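Local coordinates for protein GTP cyclohydrolase 1 type 2 homolog (PDB 3LNL) that is of unknown function but binds a dinuclear zinc centre and assembles into a toroid-shaped homohexamer of the NIF3 family, capped by PII-like domain trimers, at residues B[51-56]-B[63-68]; B[47-52]-B[89-94]; B[69-74]-B[96-101]. The protein carries 2 engineered substitutions. All blocks are in the same frame, centred on the assembly; numbering follows the deposited sequence. Where two conformers were deposited one is given.

Contact 1: B[51-56]-B[63-68]; sequences LEVVNE and NTIISH. With ZN (zinc ion), chain G.
Ile65 rises from its strand toward helix 51-60 and sets its two branches against the side that carries Val53 and Val54. The side chains of Val53 and Ile65 cross obliquely. CG1 of Val53, placed anti to the backbone N (chi1 170°), leans on both branches of the isoleucine, lying 4.1 Å from Ile65 CD1 and the same distance from Ile65 CG2. The far end of the isoleucine also reaches the helix backbone: Ile65 CD1 comes within 4.1 Å of Val54 CA, while the Val54 CG2 methyl stands a little farther off, at 4.4 Å from Ile65 CD1. Branched aliphatic residues suit this buried interface, because they fill the layer between helix and sheet without bringing in a polar group that would need a partner. The helix and strand belong to the beta-alpha-beta unit 43-46, 51-60, 64-67, in which the helix packs across the parallel strands; Val53 also touches Leu44 and Ala46 of the first strand, and Ile65 meets Leu98 of the next one over. Three residues beyond Ile65 the role changes from packing to metal binding. His68 binds a zinc ion through NE2, 2.2 Å from ZN of chain G. Its ND1 is hydrogen-bonded to Met101 O, which fixes the rotation of the ring, while Asp106, Glu333 and two waters also bind this zinc.

Contact 2: B[47-52]-B[89-94]; sequences LDCTLE and RKLIQH
Lys90 extends from helix 83-93 toward the start of helix 51-60, where the methylene part of its chain meets Leu51. Lys90 CD lies 3.9 Å from Leu51 CD1, and the two chains run roughly perpendicular and meet through one carbon of each. Lys90 CG lies anti to the backbone N (chi1 -172°) and the chain bends at chi2 (141°), carrying NZ onward to a hydrogen bond with Asn55 OD1. A long amphipathic residue fits this partly exposed place: its carbons rest on leucine while its ammonium group finds an amide oxygen. Leu91, next along, belongs to the interior. Its CD1 approaches Cys49 SG at 4.3 Å, a loose apolar contact in which the thiol acts as a compact, weakly polar filler; both residues also touch Ile65 and Leu98 of the sheet beneath. Farther on, Ile92 and Gln93 turn to a neighbouring subunit, Ile92 packing on its counterpart there and Gln93 NE2 bonding to Ile92 O of that chain. His94 is the first residue to leave helical geometry, though its N still bonds to Lys90 O at 3.0 Å. On the facing segment, Cys49 centres an inverse gamma turn and Thr50 is the N-cap of the next helix. Together they form the strand-to-helix turn of a beta-alpha-beta unit, flanked by a neighbouring helix on the same layer.

Contact 3: B[69-74]-B[96-101]; sequences HPLIFK and INLIAM. With ZN (zinc ion), chain F.
Leu71 and Leu98 make the tight half of this contact, their side chains lying nearly perpendicular. The Leu98 CD2 methyl presses against the root of the other leucine, 3.5 Å from Leu71 CB, closer than carbon atoms usually pack, and it lies 3.6 Å from Leu71 CD2 as well. Leu98 extends its CG anti to the backbone N (chi1 176°), which sends this methyl from the strand up to the loop. Leucine suits both places: Tyr84, Ile87 and Leu91 of helix 83-93 also touch Leu71, and Ile65 flanks Leu98 within the sheet. Pro70 and Ala100 make the looser half. Ala100 CB rests 3.9 Å from Pro70 CA and 4.0 Å from Pro70 CB, ordinary contact distances. The small methyl lets the loop come near the strand, and the rigid proline ring restricts the backbone just after His69. Pro70 and Leu71 are partly exposed, unlike the buried strand residues below them. The CB of His69 points away from the strand, and its buried ring meets His313 of a neighbouring subunit edge-to-face while NE2 binds the zinc ion at 2.2 Å from ZN of chain F. Three waters join it there, with His330 and Glu333 completing the site. Asp48 OD1 accepts a hydrogen bond from His69 ND1, which orients the ring and probably makes NE2 a better donor to the zinc.

The three contacts lie on the same side of the chain's centre within the NIF3 part of the protein. Contacts 1 and 2 have centres about 6 Å apart and share helix 51-60; contact 3 lies about 10 Å, centre to centre, from each. Along the chain contact 1 closes before contact 3 opens, whereas the segments of contacts 2 and 3 alternate. Strands 64-67 and 97-100 are parallel neighbours in one sheet, joined where Ile65 N approaches Asn97 O at 2.8 Å. Helices 51-60 and 83-93 pack over this sheet, while the consecutive histidines His68 and His69 bind different zinc ions, and one water, common to contacts 1 and 3, bridges the two metals, as Glu333 does through its two oxygens.

Contact 1: B[51-56]-B[63-68]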
loop_
_atom_site.group_PDB
_atom_site.type_symbol
_atom_site.label_atom_id
_atom_site.label_comp_id
_atom_site.label_asym_id
_atom_site.label_seq_id
_atom_site.Cartn_x
_atom_site.Cartn_y
_atom_site.Cartn_z
ATOM N N LEU B 51 26.284 3.341 -27.102
ATOM C CA LEU B 51 27.551 4.084 -27.330
ATOM C C LEU B 51 27.820 4.276 -28.817
ATOM O O LEU B 51 28.305 5.346 -29.259
ATOM C CB LEU B 51 28.742 3.391 -26.682
ATOM C CG LEU B 51 30.113 4.125 -26.589
ATOM C CD1 LEU B 51 30.015 5.316 -25.715
ATOM C CD2 LEU B 51 31.177 3.154 -26.036
ATOM N N GLU B 52 27.538 3.242 -29.616
ATOM C CA GLU B 52 27.757 3.339 -31.077
ATOM C C GLU B 52 26.892 4.445 -31.679
ATOM O O GLU B 52 27.339 5.162 -32.569
ATOM C CB GLU B 52 27.526 1.991 -31.794
ATOM C CG GLU B 52 28.629 0.927 -31.494
ATOM C CD GLU B 52 28.387 -0.466 -32.126
ATOM O OE1 GLU B 52 27.240 -0.826 -32.516
ATOM O OE2 GLU B 52 29.382 -1.232 -32.215
ATOM N N VAL B 53 25.675 4.630 -31.161
ATOM C CA VAL B 53 24.807 5.688 -31.674
ATOM C C VAL B 53 25.412 7.084 -31.368
ATOM O O VAL B 53 25.401 7.979 -32.223
ATOM C CB VAL B 53 23.378 5.556 -31.143
ATOM C CG1 VAL B 53 22.512 6.839 -31.489
ATOM C CG2 VAL B 53 22.754 4.287 -31.726
ATOM N N VAL B 54 25.962 7.239 -30.179
ATOM C CA VAL B 54 26.585 8.479 -29.796
ATOM C C VAL B 54 27.801 8.753 -30.711
ATOM O O VAL B 54 27.951 9.871 -31.196
ATOM C CB VAL B 54 26.981 8.496 -28.293
ATOM C CG1 VAL B 54 27.610 9.841 -27.922
ATOM C CG2 VAL B 54 25.764 8.187 -27.426
ATOM N N ASN B 55 28.586 7.710 -31.003
ATOM C CA ASN B 55 29.761 7.833 -31.862
ATOM C C ASN B 55 29.342 8.207 -33.242
ATOM O O ASN B 55 30.024 8.973 -33.910
ATOM C CB ASN B 55 30.560 6.532 -31.896
ATOM C CG ASN B 55 31.313 6.269 -30.587
ATOM O OD1 ASN B 55 31.635 7.197 -29.866
ATOM N ND2 ASN B 55 31.671 5.018 -30.345
ATOM N N GLU B 56 28.230 7.635 -33.693
ATOM C CA GLU B 56 27.676 7.957 -35.016
ATOM C C GLU B 56 27.221 9.451 -35.101
ATOM O O GLU B 56 27.489 10.135 -36.087
ATOM C CB GLU B 56 26.516 6.985 -35.331
ATOM C CG GLU B 56 25.724 7.224 -36.654
ATOM C CD GLU B 56 24.488 6.335 -36.733
ATOM O OE1 GLU B 56 24.043 6.121 -37.838
ATOM O OE2 GLU B 56 23.937 5.838 -35.694
ATOM N N ASN B 63 24.342 17.154 -33.078
ATOM C CA ASN B 63 24.411 17.343 -31.629
ATOM C C ASN B 63 23.125 16.987 -30.929
ATOM O O ASN B 63 22.995 17.247 -29.729
ATOM C CB ASN B 63 24.874 18.762 -31.263
ATOM C CG ASN B 63 23.799 19.791 -31.505
ATOM O OD1 ASN B 63 22.823 19.485 -32.160
ATOM N ND2 ASN B 63 23.972 21.014 -30.989
ATOM N N THR B 64 22.198 16.339 -31.635
ATOM C CA THR B 64 20.908 15.974 -31.056
ATOM C C THR B 64 20.527 14.566 -31.465
ATOM O O THR B 64 20.547 14.229 -32.683
ATOM C CB THR B 64 19.809 16.967 -31.492
ATOM O OG1 THR B 64 20.233 18.287 -31.153
ATOM C CG2 THR B 64 18.421 16.670 -30.829
ATOM N N ILE B 65 20.186 13.751 -30.451
ATOM C CA ILE B 65 19.706 12.406 -30.651
ATOM C C ILE B 65 18.318 12.371 -30.078
ATOM O O ILE B 65 18.110 12.816 -28.945
ATOM C CB ILE B 65 20.614 11.320 -30.003
ATOM C CG1 ILE B 65 22.013 11.406 -30.638
ATOM C CG2 ILE B 65 20.009 9.849 -30.122
ATOM C CD1 ILE B 65 23.115 10.589 -29.936
ATOM N N ILE B 66 17.368 11.862 -30.874
ATOM C CA ILE B 66 16.053 11.520 -30.371
ATOM C C ILE B 66 15.885 9.978 -30.368
ATOM O O ILE B 66 15.869 9.337 -31.428
ATOM C CB ILE B 66 14.926 12.111 -31.228
ATOM C CG1 ILE B 66 15.022 13.628 -31.324
ATOM C CG2 ILE B 66 13.527 11.713 -30.559
ATOM C CD1 ILE B 66 14.007 14.270 -32.289
ATOM N N SER B 67 15.758 9.393 -29.181
ATOM C CA SER B 67 15.575 7.967 -29.057
ATOM C C SER B 67 14.139 7.682 -28.646
ATOM O O SER B 67 13.442 8.572 -28.153
ATOM C CB SER B 67 16.564 7.362 -28.030
ATOM O OG SER B 67 16.216 7.739 -26.685
ATOM N N HIS B 68 13.697 6.448 -28.889
ATOM C CA HIS B 68 12.433 5.990 -28.369
ATOM C C HIS B 68 12.598 5.622 -26.891
ATOM O O HIS B 68 11.931 6.180 -26.021
ATOM C CB HIS B 68 11.912 4.796 -29.156
ATOM C CG HIS B 68 10.575 4.314 -28.710
ATOM N ND1 HIS B 68 9.530 5.164 -28.432
ATOM C CD2 HIS B 68 10.108 3.065 -28.488
ATOM C CE1 HIS B 68 8.461 4.452 -28.121
ATOM N NE2 HIS B 68 8.812 3.179 -28.029
HETATM ZN ZN ZN G . 7.476 1.515 -27.422
HETATM O O HOH W 1 8.736 1.179 -25.792
HETATM O O HOH W 2 6.560 -0.212 -26.430
#

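Contact 2: B[47-52]-B[89-94]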
loop_
_atom_site.group_PDB
_atom_site.type_symbol
_atom_site.label_atom_id
_atom_site.label_comp_id
_atom_site.label_asym_id
_atom_site.label_seq_id
_atom_site.Cartn_x
_atom_site.Cartn_y
_atom_site.Cartn_z
ATOM N N LEU B 47 16.451 3.879 -31.672
ATOM C CA LEU B 47 15.575 3.164 -30.761
ATOM C C LEU B 47 16.156 3.260 -29.348
ATOM O O LEU B 47 15.494 3.756 -28.405
ATOM C CB LEU B 47 15.404 1.689 -31.204
ATOM C CG LEU B 47 14.705 0.713 -30.278
ATOM C CD1 LEU B 47 13.267 1.238 -29.990
ATOM C CD2 LEU B 47 14.672 -0.735 -30.854
ATOM N N ASP B 48 17.387 2.784 -29.202
ATOM C CA ASP B 48 18.147 2.829 -27.984
ATOM C C ASP B 48 19.394 3.652 -28.305
ATOM O O ASP B 48 20.058 3.405 -29.338
ATOM C CB ASP B 48 18.608 1.434 -27.559
ATOM C CG ASP B 48 17.462 0.610 -26.953
ATOM O OD1 ASP B 48 16.952 1.026 -25.914
ATOM O OD2 ASP B 48 17.132 -0.449 -27.498
ATOM N N CYS B 49 19.712 4.582 -27.398
ATOM C CA CYS B 49 20.914 5.432 -27.546
ATOM C C CYS B 49 22.111 4.706 -26.950
ATOM O O CYS B 49 22.419 4.895 -25.777
ATOM C CB CYS B 49 20.727 6.737 -26.831
ATOM S SG CYS B 49 22.156 7.846 -27.116
ATOM N N THR B 50 22.714 3.792 -27.729
ATOM C CA THR B 50 23.862 3.030 -27.277
ATOM C C THR B 50 25.135 3.863 -27.530
ATOM O O THR B 50 25.090 4.952 -28.195
ATOM C CB THR B 50 24.001 1.733 -28.059
ATOM O OG1 THR B 50 24.293 2.050 -29.420
ATOM C CG2 THR B 50 22.692 0.884 -27.961
ATOM N N LEU B 51 26.284 3.341 -27.102
ATOM C CA LEU B 51 27.551 4.084 -27.330
ATOM C C LEU B 51 27.820 4.276 -28.817
ATOM O O LEU B 51 28.305 5.346 -29.259
ATOM C CB LEU B 51 28.742 3.391 -26.682
ATOM C CG LEU B 51 30.113 4.125 -26.589
ATOM C CD1 LEU B 51 30.015 5.316 -25.715
ATOM C CD2 LEU B 51 31.177 3.154 -26.036
ATOM N N GLU B 52 27.538 3.242 -29.616
ATOM C CA GLU B 52 27.757 3.339 -31.077
ATOM C C GLU B 52 26.892 4.445 -31.679
ATOM O O GLU B 52 27.339 5.162 -32.569
ATOM C CB GLU B 52 27.526 1.991 -31.794
ATOM C CG GLU B 52 28.629 0.927 -31.494
ATOM C CD GLU B 52 28.387 -0.466 -32.126
ATOM O OE1 GLU B 52 27.240 -0.826 -32.516
ATOM O OE2 GLU B 52 29.382 -1.232 -32.215
ATOM N N ARG B 89 28.094 10.119 -19.949
ATOM C CA ARG B 89 29.296 10.966 -19.901
ATOM C C ARG B 89 29.777 11.373 -21.305
ATOM O O ARG B 89 30.176 12.504 -21.515
ATOM C CB ARG B 89 30.448 10.292 -19.131
ATOM C CG ARG B 89 30.130 10.029 -17.631
ATOM C CD ARG B 89 31.090 9.062 -16.971
ATOM N NE ARG B 89 32.460 9.541 -17.096
ATOM C CZ ARG B 89 33.025 10.475 -16.339
ATOM N NH1 ARG B 89 32.410 11.012 -15.260
ATOM N NH2 ARG B 89 34.252 10.831 -16.599
ATOM N N LYS B 90 29.720 10.458 -22.257
ATOM C CA LYS B 90 30.146 10.787 -23.595
ATOM C C LYS B 90 29.228 11.843 -24.226
ATOM O O LYS B 90 29.727 12.749 -24.882
ATOM C CB LYS B 90 30.279 9.525 -24.465
ATOM C CG LYS B 90 30.933 9.820 -25.866
ATOM C CD LYS B 90 31.875 8.722 -26.300
ATOM C CE LYS B 90 32.793 9.092 -27.453
ATOM N NZ LYS B 90 33.358 7.790 -27.940
ATOM N N LEU B 91 27.916 11.739 -24.000
ATOM C CA LEU B 91 26.934 12.738 -24.500
ATOM C C LEU B 91 27.320 14.106 -23.966
ATOM O O LEU B 91 27.438 15.082 -24.705
ATOM C CB LEU B 91 25.489 12.374 -24.058
ATOM C CG LEU B 91 24.898 11.161 -24.772
ATOM C CD1 LEU B 91 23.669 10.506 -24.041
ATOM C CD2 LEU B 91 24.555 11.549 -26.233
ATOM N N ILE B 92 27.550 14.147 -22.654
ATOM C CA ILE B 92 27.821 15.394 -21.990
ATOM C C ILE B 92 29.156 15.969 -22.432
ATOM O O ILE B 92 29.292 17.159 -22.710
ATOM C CB ILE B 92 27.727 15.236 -20.448
ATOM C CG1 ILE B 92 26.271 14.945 -20.076
ATOM C CG2 ILE B 92 28.213 16.518 -19.752
ATOM C CD1 ILE B 92 26.035 14.443 -18.587
ATOM N N GLN B 93 30.142 15.124 -22.530
ATOM C CA GLN B 93 31.435 15.614 -22.832
ATOM C C GLN B 93 31.529 16.144 -24.272
ATOM O O GLN B 93 32.328 17.041 -24.526
ATOM C CB GLN B 93 32.470 14.523 -22.570
ATOM C CG GLN B 93 32.707 14.427 -21.077
ATOM C CD GLN B 93 33.836 13.552 -20.697
ATOM O OE1 GLN B 93 33.984 12.468 -21.256
ATOM N NE2 GLN B 93 34.604 13.970 -19.657
ATOM N N HIS B 94 30.696 15.609 -25.166
ATOM C CA HIS B 94 30.628 16.084 -26.545
ATOM C C HIS B 94 29.488 17.047 -26.822
ATOM O O HIS B 94 29.190 17.313 -27.982
ATOM C CB HIS B 94 30.541 14.884 -27.483
ATOM C CG HIS B 94 31.819 14.107 -27.547
ATOM N ND1 HIS B 94 32.774 14.336 -28.523
ATOM C CD2 HIS B 94 32.341 13.170 -26.712
ATOM C CE1 HIS B 94 33.811 13.545 -28.303
ATOM N NE2 HIS B 94 33.585 12.839 -27.203
#

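Contact 3: B[69-74]-B[96-101]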
loop_
_atom_site.group_PDB
_atom_site.type_symbol
_atom_site.label_atom_id
_atom_site.label_comp_id
_atom_site.label_asym_id
_atom_site.label_seq_id
_atom_site.Cartn_x
_atom_site.Cartn_y
_atom_site.Cartn_z
ATOM N N HIS B 69 13.537 4.738 -26.601
ATOM C CA HIS B 69 13.726 4.278 -25.247
ATOM C C HIS B 69 14.532 5.326 -24.467
ATOM O O HIS B 69 15.534 5.839 -24.976
ATOM C CB HIS B 69 14.421 2.946 -25.207
ATOM C CG HIS B 69 13.585 1.812 -25.727
ATOM N ND1 HIS B 69 14.142 0.696 -26.318
ATOM C CD2 HIS B 69 12.250 1.630 -25.759
ATOM C CE1 HIS B 69 13.175 -0.131 -26.676
ATOM N NE2 HIS B 69 12.021 0.369 -26.275
ATOM N N PRO B 70 14.130 5.611 -23.239
ATOM C CA PRO B 70 14.828 6.621 -22.445
ATOM C C PRO B 70 16.119 6.027 -21.876
ATOM O O PRO B 70 16.116 5.015 -21.185
ATOM C CB PRO B 70 13.799 6.974 -21.347
ATOM C CG PRO B 70 12.942 5.810 -21.242
ATOM C CD PRO B 70 12.915 5.141 -22.570
ATOM N N LEU B 71 17.246 6.665 -22.155
ATOM C CA LEU B 71 18.521 6.159 -21.704
ATOM C C LEU B 71 18.576 6.216 -20.174
ATOM O O LEU B 71 19.240 5.385 -19.540
ATOM C CB LEU B 71 19.635 7.001 -22.296
ATOM C CG LEU B 71 21.088 6.658 -21.982
ATOM C CD1 LEU B 71 21.430 5.208 -22.471
ATOM C CD2 LEU B 71 22.034 7.698 -22.571
ATOM N N ILE B 72 17.939 7.233 -19.612
ATOM C CA ILE B 72 17.776 7.334 -18.152
ATOM C C ILE B 72 16.330 7.029 -17.894
ATOM O O ILE B 72 15.452 7.714 -18.411
ATOM C CB ILE B 72 18.129 8.714 -17.595
ATOM C CG1 ILE B 72 19.597 9.038 -17.872
ATOM C CG2 ILE B 72 17.829 8.785 -16.011
ATOM C CD1 ILE B 72 19.958 10.535 -17.598
ATOM N N PHE B 73 16.071 5.956 -17.174
ATOM C CA PHE B 73 14.698 5.572 -16.891
ATOM C C PHE B 73 14.453 5.687 -15.417
ATOM O O PHE B 73 13.836 6.646 -14.979
ATOM C CB PHE B 73 14.365 4.201 -17.461
ATOM C CG PHE B 73 12.962 3.795 -17.231
ATOM C CD1 PHE B 73 11.905 4.600 -17.664
ATOM C CD2 PHE B 73 12.673 2.603 -16.575
ATOM C CE1 PHE B 73 10.596 4.242 -17.442
ATOM C CE2 PHE B 73 11.321 2.220 -16.326
ATOM C CZ PHE B 73 10.294 3.041 -16.751
ATOM N N LYS B 74 14.972 4.777 -14.623
ATOM C CA LYS B 74 14.931 5.027 -13.201
ATOM C C LYS B 74 16.171 5.890 -12.908
ATOM O O LYS B 74 17.217 5.782 -13.552
ATOM C CB LYS B 74 14.839 3.714 -12.418
ATOM C CG LYS B 74 13.595 2.921 -12.843
ATOM C CD LYS B 74 12.823 2.269 -11.690
ATOM C CE LYS B 74 11.364 1.908 -12.082
ATOM N NZ LYS B 74 11.249 0.785 -13.098
ATOM N N ILE B 96 26.313 16.657 -26.722
ATOM C CA ILE B 96 25.237 16.043 -27.434
ATOM C C ILE B 96 24.003 16.026 -26.527
ATOM O O ILE B 96 24.053 15.683 -25.319
ATOM C CB ILE B 96 25.550 14.593 -27.853
ATOM C CG1 ILE B 96 26.927 14.466 -28.530
ATOM C CG2 ILE B 96 24.419 14.057 -28.753
ATOM C CD1 ILE B 96 27.044 15.029 -29.882
ATOM N N ASN B 97 22.893 16.431 -27.113
ATOM C CA ASN B 97 21.630 16.462 -26.457
ATOM C C ASN B 97 20.812 15.214 -26.814
ATOM O O ASN B 97 20.761 14.816 -27.974
ATOM C CB ASN B 97 20.854 17.698 -26.919
ATOM C CG ASN B 97 21.641 18.955 -26.790
ATOM O OD1 ASN B 97 21.795 19.466 -25.690
ATOM N ND2 ASN B 97 22.148 19.474 -27.919
ATOM N N LEU B 98 20.122 14.657 -25.825
ATOM C CA LEU B 98 19.362 13.431 -25.973
ATOM C C LEU B 98 17.938 13.682 -25.509
ATOM O O LEU B 98 17.715 13.996 -24.339
ATOM C CB LEU B 98 19.987 12.272 -25.154
ATOM C CG LEU B 98 19.161 10.960 -25.203
ATOM C CD1 LEU B 98 19.063 10.406 -26.685
ATOM C CD2 LEU B 98 19.693 9.888 -24.255
ATOM N N ILE B 99 16.998 13.485 -26.417
ATOM C CA ILE B 99 15.568 13.590 -26.123
ATOM C C ILE B 99 14.936 12.202 -26.278
ATOM O O ILE B 99 15.259 11.477 -27.213
ATOM C CB ILE B 99 14.890 14.556 -27.161
ATOM C CG1 ILE B 99 15.461 15.985 -27.000
ATOM C CG2 ILE B 99 13.324 14.467 -27.108
ATOM C CD1 ILE B 99 15.217 16.927 -28.294
ATOM N N ALA B 100 14.064 11.832 -25.346
ATOM C CA ALA B 100 13.365 10.590 -25.413
ATOM C C ALA B 100 11.903 10.866 -25.767
ATOM O O ALA B 100 11.191 11.625 -25.070
ATOM C CB ALA B 100 13.399 9.831 -24.048
ATOM N N MET B 101 11.460 10.237 -26.840
ATOM C CA MET B 101 10.045 10.231 -27.220
ATOM C C MET B 101 9.597 8.802 -27.064
ATOM O O MET B 101 9.649 8.002 -28.040
ATOM C CB MET B 101 9.891 10.760 -28.664
ATOM C CG MET B 101 10.218 12.284 -28.791
ATOM S SD MET B 101 10.044 12.767 -30.513
ATOM C CE MET B 101 8.242 12.991 -30.599
HETATM ZN ZN ZN F . 10.002 -0.551 -26.084
HETATM O O HOH W 3 10.466 -0.459 -23.892
HETATM O O HOH W 4 8.131 -1.486 -25.323
HETATM O O HOH W 1 8.736 1.179 -25.792
#